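Local coordinates for putative secreted cellulose binding protein (Streptomyces coelicolor, PDB 4OY7) that cleaves glycosidic bonds of cellulose oxidatively, by a copper-dependent mechanism, as a lytic polysaccharide monooxygenase of family AA10, at residues 6-14 with 82-92. Residues are numbered along the deposited sequence; the frame is centred on the assembly and turned at random.
Sequences MPGSRTYLC and YNAARSDWPRT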
loop_
_atom_site.group_PDB
_atom_site.type_symbol
_atom_site.label_atom_id
_atom_site.label_comp_id
_atom_site.label_asym_id
_atom_site.label_seq_id
_atom_site.Cartn_x
_atom_site.Cartn_y
_atom_site.Cartn_z
ATOM N N MET A 6 7.092 2.876 -3.593
ATOM C CA MET A 6 7.382 2.536 -4.986
ATOM C C MET A 6 7.238 1.019 -5.121
ATOM O O MET A 6 8.009 0.300 -4.477
ATOM C CB MET A 6 8.831 2.908 -5.343
ATOM C CG MET A 6 9.073 4.385 -5.611
ATOM S SD MET A 6 10.525 4.748 -6.646
ATOM C CE MET A 6 10.070 3.909 -8.150
ATOM N N PRO A 7 6.184 0.510 -5.834
ATOM C CA PRO A 7 4.981 1.220 -6.343
ATOM C C PRO A 7 4.141 1.725 -5.180
ATOM O O PRO A 7 3.822 0.969 -4.250
ATOM C CB PRO A 7 4.214 0.126 -7.101
ATOM C CG PRO A 7 4.616 -1.128 -6.431
ATOM C CD PRO A 7 6.077 -0.939 -6.078
ATOM N N GLY A 8 3.808 3.005 -5.243
ATOM C CA GLY A 8 3.282 3.710 -4.103
ATOM C C GLY A 8 1.908 3.244 -3.743
ATOM O O GLY A 8 1.116 2.891 -4.606
ATOM N N SER A 9 1.625 3.258 -2.449
ATOM C CA SER A 9 0.342 2.855 -1.920
ATOM C C SER A 9 -0.695 3.954 -2.187
ATOM O O SER A 9 -0.344 5.065 -2.605
ATOM C CB SER A 9 0.476 2.604 -0.423
ATOM O OG SER A 9 0.527 3.833 0.276
ATOM N N ARG A 10 -1.972 3.635 -1.975
ATOM C CA ARG A 10 -3.044 4.624 -2.231
ATOM C C ARG A 10 -2.877 5.892 -1.404
ATOM O O ARG A 10 -2.982 7.012 -1.934
ATOM C CB ARG A 10 -4.411 4.012 -1.973
ATOM C CG ARG A 10 -4.794 2.984 -3.018
ATOM C CD ARG A 10 -6.147 2.330 -2.788
ATOM N NE ARG A 10 -6.461 1.546 -3.976
ATOM C CZ ARG A 10 -7.494 0.738 -4.116
ATOM N NH1 ARG A 10 -8.357 0.580 -3.115
ATOM N NH2 ARG A 10 -7.657 0.075 -5.260
ATOM N N THR A 11 -2.646 5.729 -0.109
ATOM C CA THR A 11 -2.478 6.913 0.729
ATOM C C THR A 11 -1.228 7.724 0.351
ATOM O O THR A 11 -1.230 8.946 0.411
ATOM C CB THR A 11 -2.456 6.609 2.226
ATOM O OG1 THR A 11 -1.411 5.675 2.529
ATOM C CG2 THR A 11 -3.826 6.103 2.702
ATOM N N TYR A 12 -0.158 7.043 -0.036
ATOM C CA TYR A 12 1.067 7.735 -0.391
ATOM C C TYR A 12 0.910 8.492 -1.701
ATOM O O TYR A 12 1.220 9.648 -1.788
ATOM C CB TYR A 12 2.251 6.758 -0.447
ATOM C CG TYR A 12 3.546 7.432 -0.798
ATOM C CD1 TYR A 12 4.122 8.372 0.055
ATOM C CD2 TYR A 12 4.180 7.168 -2.012
ATOM C CE1 TYR A 12 5.326 8.999 -0.266
ATOM C CE2 TYR A 12 5.374 7.788 -2.328
ATOM C CZ TYR A 12 5.935 8.710 -1.471
ATOM O OH TYR A 12 7.142 9.336 -1.834
ATOM N N LEU A 13 0.394 7.825 -2.720
ATOM C CA LEU A 13 0.194 8.510 -4.002
ATOM C C LEU A 13 -0.828 9.620 -3.877
ATOM O O LEU A 13 -0.710 10.629 -4.542
ATOM C CB LEU A 13 -0.201 7.548 -5.104
ATOM C CG LEU A 13 0.858 6.521 -5.523
ATOM C CD1 LEU A 13 0.395 5.689 -6.700
ATOM C CD2 LEU A 13 2.203 7.172 -5.836
ATOM N N CYS A 14 -1.845 9.423 -3.051
ATOM C CA CYS A 14 -2.835 10.461 -2.918
ATOM C C CYS A 14 -2.261 11.681 -2.199
ATOM O O CYS A 14 -2.547 12.833 -2.570
ATOM C CB CYS A 14 -4.103 9.948 -2.260
ATOM S SG CYS A 14 -5.186 9.026 -3.403
ATOM N N TYR A 82 -10.067 4.342 1.345
ATOM C CA TYR A 82 -8.957 3.800 0.571
ATOM C C TYR A 82 -9.225 2.346 0.206
ATOM O O TYR A 82 -8.478 1.768 -0.552
ATOM C CB TYR A 82 -7.606 4.052 1.300
ATOM C CG TYR A 82 -7.393 5.541 1.443
ATOM C CD1 TYR A 82 -6.799 6.278 0.432
ATOM C CD2 TYR A 82 -7.890 6.238 2.541
ATOM C CE1 TYR A 82 -6.655 7.643 0.524
ATOM C CE2 TYR A 82 -7.762 7.607 2.636
ATOM C CZ TYR A 82 -7.144 8.319 1.618
ATOM O OH TYR A 82 -7.035 9.698 1.657
ATOM N N ASN A 83 -10.314 1.764 0.711
ATOM C CA ASN A 83 -10.838 0.511 0.157
ATOM C C ASN A 83 -11.757 0.635 -1.073
ATOM O O ASN A 83 -12.097 -0.396 -1.664
ATOM C CB ASN A 83 -11.599 -0.301 1.245
ATOM C CG ASN A 83 -10.683 -0.748 2.348
ATOM O OD1 ASN A 83 -9.651 -1.421 2.094
ATOM N ND2 ASN A 83 -11.019 -0.375 3.570
ATOM N N ALA A 84 -12.157 1.847 -1.465
ATOM C CA ALA A 84 -13.113 2.025 -2.570
ATOM C C ALA A 84 -12.681 1.249 -3.802
ATOM O O ALA A 84 -11.554 1.371 -4.273
ATOM C CB ALA A 84 -13.278 3.506 -2.893
ATOM N N ALA A 85 -13.593 0.425 -4.298
ATOM C CA ALA A 85 -13.322 -0.443 -5.433
ATOM C C ALA A 85 -13.566 0.347 -6.729
ATOM O O ALA A 85 -14.651 0.261 -7.370
ATOM C CB ALA A 85 -14.210 -1.687 -5.374
ATOM N N ARG A 86 -12.550 1.137 -7.078
ATOM C CA ARG A 86 -12.581 2.062 -8.209
ATOM C C ARG A 86 -11.377 1.803 -9.101
ATOM O O ARG A 86 -10.325 1.367 -8.624
ATOM C CB ARG A 86 -12.454 3.498 -7.696
ATOM C CG ARG A 86 -13.605 4.005 -6.890
ATOM C CD ARG A 86 -13.300 5.358 -6.281
ATOM N NE ARG A 86 -13.287 6.364 -7.332
ATOM C CZ ARG A 86 -14.022 7.468 -7.333
ATOM N NH1 ARG A 86 -14.857 7.746 -6.334
ATOM N NH2 ARG A 86 -13.909 8.308 -8.349
ATOM N N SER A 87 -11.529 2.096 -10.386
ATOM C CA SER A 87 -10.432 1.905 -11.337
ATOM C C SER A 87 -9.659 3.187 -11.643
ATOM O O SER A 87 -8.728 3.161 -12.462
ATOM C CB SER A 87 -10.995 1.338 -12.630
ATOM O OG SER A 87 -11.852 2.255 -13.269
ATOM N N ASP A 88 -10.023 4.286 -10.996
ATOM C CA ASP A 88 -9.452 5.604 -11.317
ATOM C C ASP A 88 -8.440 6.105 -10.264
ATOM O O ASP A 88 -8.026 7.260 -10.342
ATOM C CB ASP A 88 -10.544 6.654 -11.641
ATOM C CG ASP A 88 -11.537 6.885 -10.495
ATOM O OD1 ASP A 88 -11.545 6.098 -9.516
ATOM O OD2 ASP A 88 -12.263 7.907 -10.556
ATOM N N TRP A 89 -8.023 5.262 -9.325
ATOM C CA TRP A 89 -6.959 5.614 -8.399
ATOM C C TRP A 89 -5.666 5.878 -9.184
ATOM O O TRP A 89 -5.520 5.395 -10.319
ATOM C CB TRP A 89 -6.682 4.473 -7.424
ATOM C CG TRP A 89 -7.711 4.204 -6.377
ATOM C CD1 TRP A 89 -8.672 3.220 -6.387
ATOM C CD2 TRP A 89 -7.858 4.880 -5.122
ATOM N NE1 TRP A 89 -9.401 3.259 -5.233
ATOM C CE2 TRP A 89 -8.948 4.283 -4.446
ATOM C CE3 TRP A 89 -7.213 5.965 -4.527
ATOM C CZ2 TRP A 89 -9.355 4.691 -3.157
ATOM C CZ3 TRP A 89 -7.620 6.373 -3.272
ATOM C CH2 TRP A 89 -8.723 5.759 -2.604
ATOM N N PRO A 90 -4.748 6.673 -8.616
ATOM C CA PRO A 90 -3.444 6.789 -9.246
ATOM C C PRO A 90 -2.774 5.440 -9.323
ATOM O O PRO A 90 -2.995 4.624 -8.466
ATOM C CB PRO A 90 -2.668 7.704 -8.282
ATOM C CG PRO A 90 -3.692 8.401 -7.484
ATOM C CD PRO A 90 -4.829 7.436 -7.366
ATOM N N ARG A 91 -1.947 5.200 -10.330
ATOM C CA ARG A 91 -1.318 3.903 -10.436
ATOM C C ARG A 91 0.080 4.003 -11.012
ATOM O O ARG A 91 0.427 4.954 -11.709
ATOM C CB ARG A 91 -2.149 2.932 -11.275
ATOM C CG ARG A 91 -2.261 3.220 -12.774
ATOM C CD ARG A 91 -3.318 2.350 -13.477
ATOM N NE ARG A 91 -4.605 2.561 -12.817
ATOM C CZ ARG A 91 -5.177 1.724 -11.951
ATOM N NH1 ARG A 91 -6.281 2.103 -11.326
ATOM N NH2 ARG A 91 -4.676 0.519 -11.693
ATOM N N THR A 92 0.844 2.964 -10.742
ATOM C CA THR A 92 2.194 2.816 -11.249
ATOM C C THR A 92 2.187 1.874 -12.452
ATOM O O THR A 92 1.637 0.773 -12.389
ATOM C CB THR A 92 3.113 2.256 -10.166
ATOM O OG1 THR A 92 3.072 3.114 -9.014
ATOM C CG2 THR A 92 4.573 2.186 -10.665
HETATM O O HOH W 1 1.345 2.108 -7.201
HETATM O O HOH W 2 4.979 4.609 -7.433
HETATM O O HOH W 3 -9.993 -1.755 -2.827
#
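Arg10 leaves its helix with CG anti to the carbonyl carbon (chi1 -71°) and runs extended to NE, a course that lays the chain across the indole of Trp89. Its CD sits over the six-membered ring, a CH-pi contact, and the guanidinium lies flat over the five-membered ring, planes 10° apart and CZ 3.4 Å from Trp89 NE1. In the guanidinium plane, NH1 donates to Tyr82 O (2.8 Å, 162° at the hydrogen); a water links the same nitrogen to Asn83 O, and NE forms a salt bridge with Asp190 of strand 184-193. Trp89 NE1 donates a nearly straight hydrogen bond to Ala84 O, 3.0 Å away, which helps set the ring's rotation. Cys14 SG, disulfide-bonded to Cys32, meets the indole at its edge, 3.6 Å from Trp89 CZ3. On the Tyr82 ring, Thr11 CG2 stands 3.7 Å above the centre of one face. Farther along, Leu13 CD1 packs on Pro90 CB (4.0 Å), and two waters join Thr92 OG1 to the backbone of Gly8. An alanine in place of Trp89 would probably strip the guanidinium of its stacking surface and leave Ala84 O without its indole donor. Helix 10-18 is thus joined to the long loop before strand 92-94 of the LPMO domain, through a buried cation that the Asp190 carboxylate probably balances, with the indole face and the Tyr82 carbonyl adding electrostatic stabilisation.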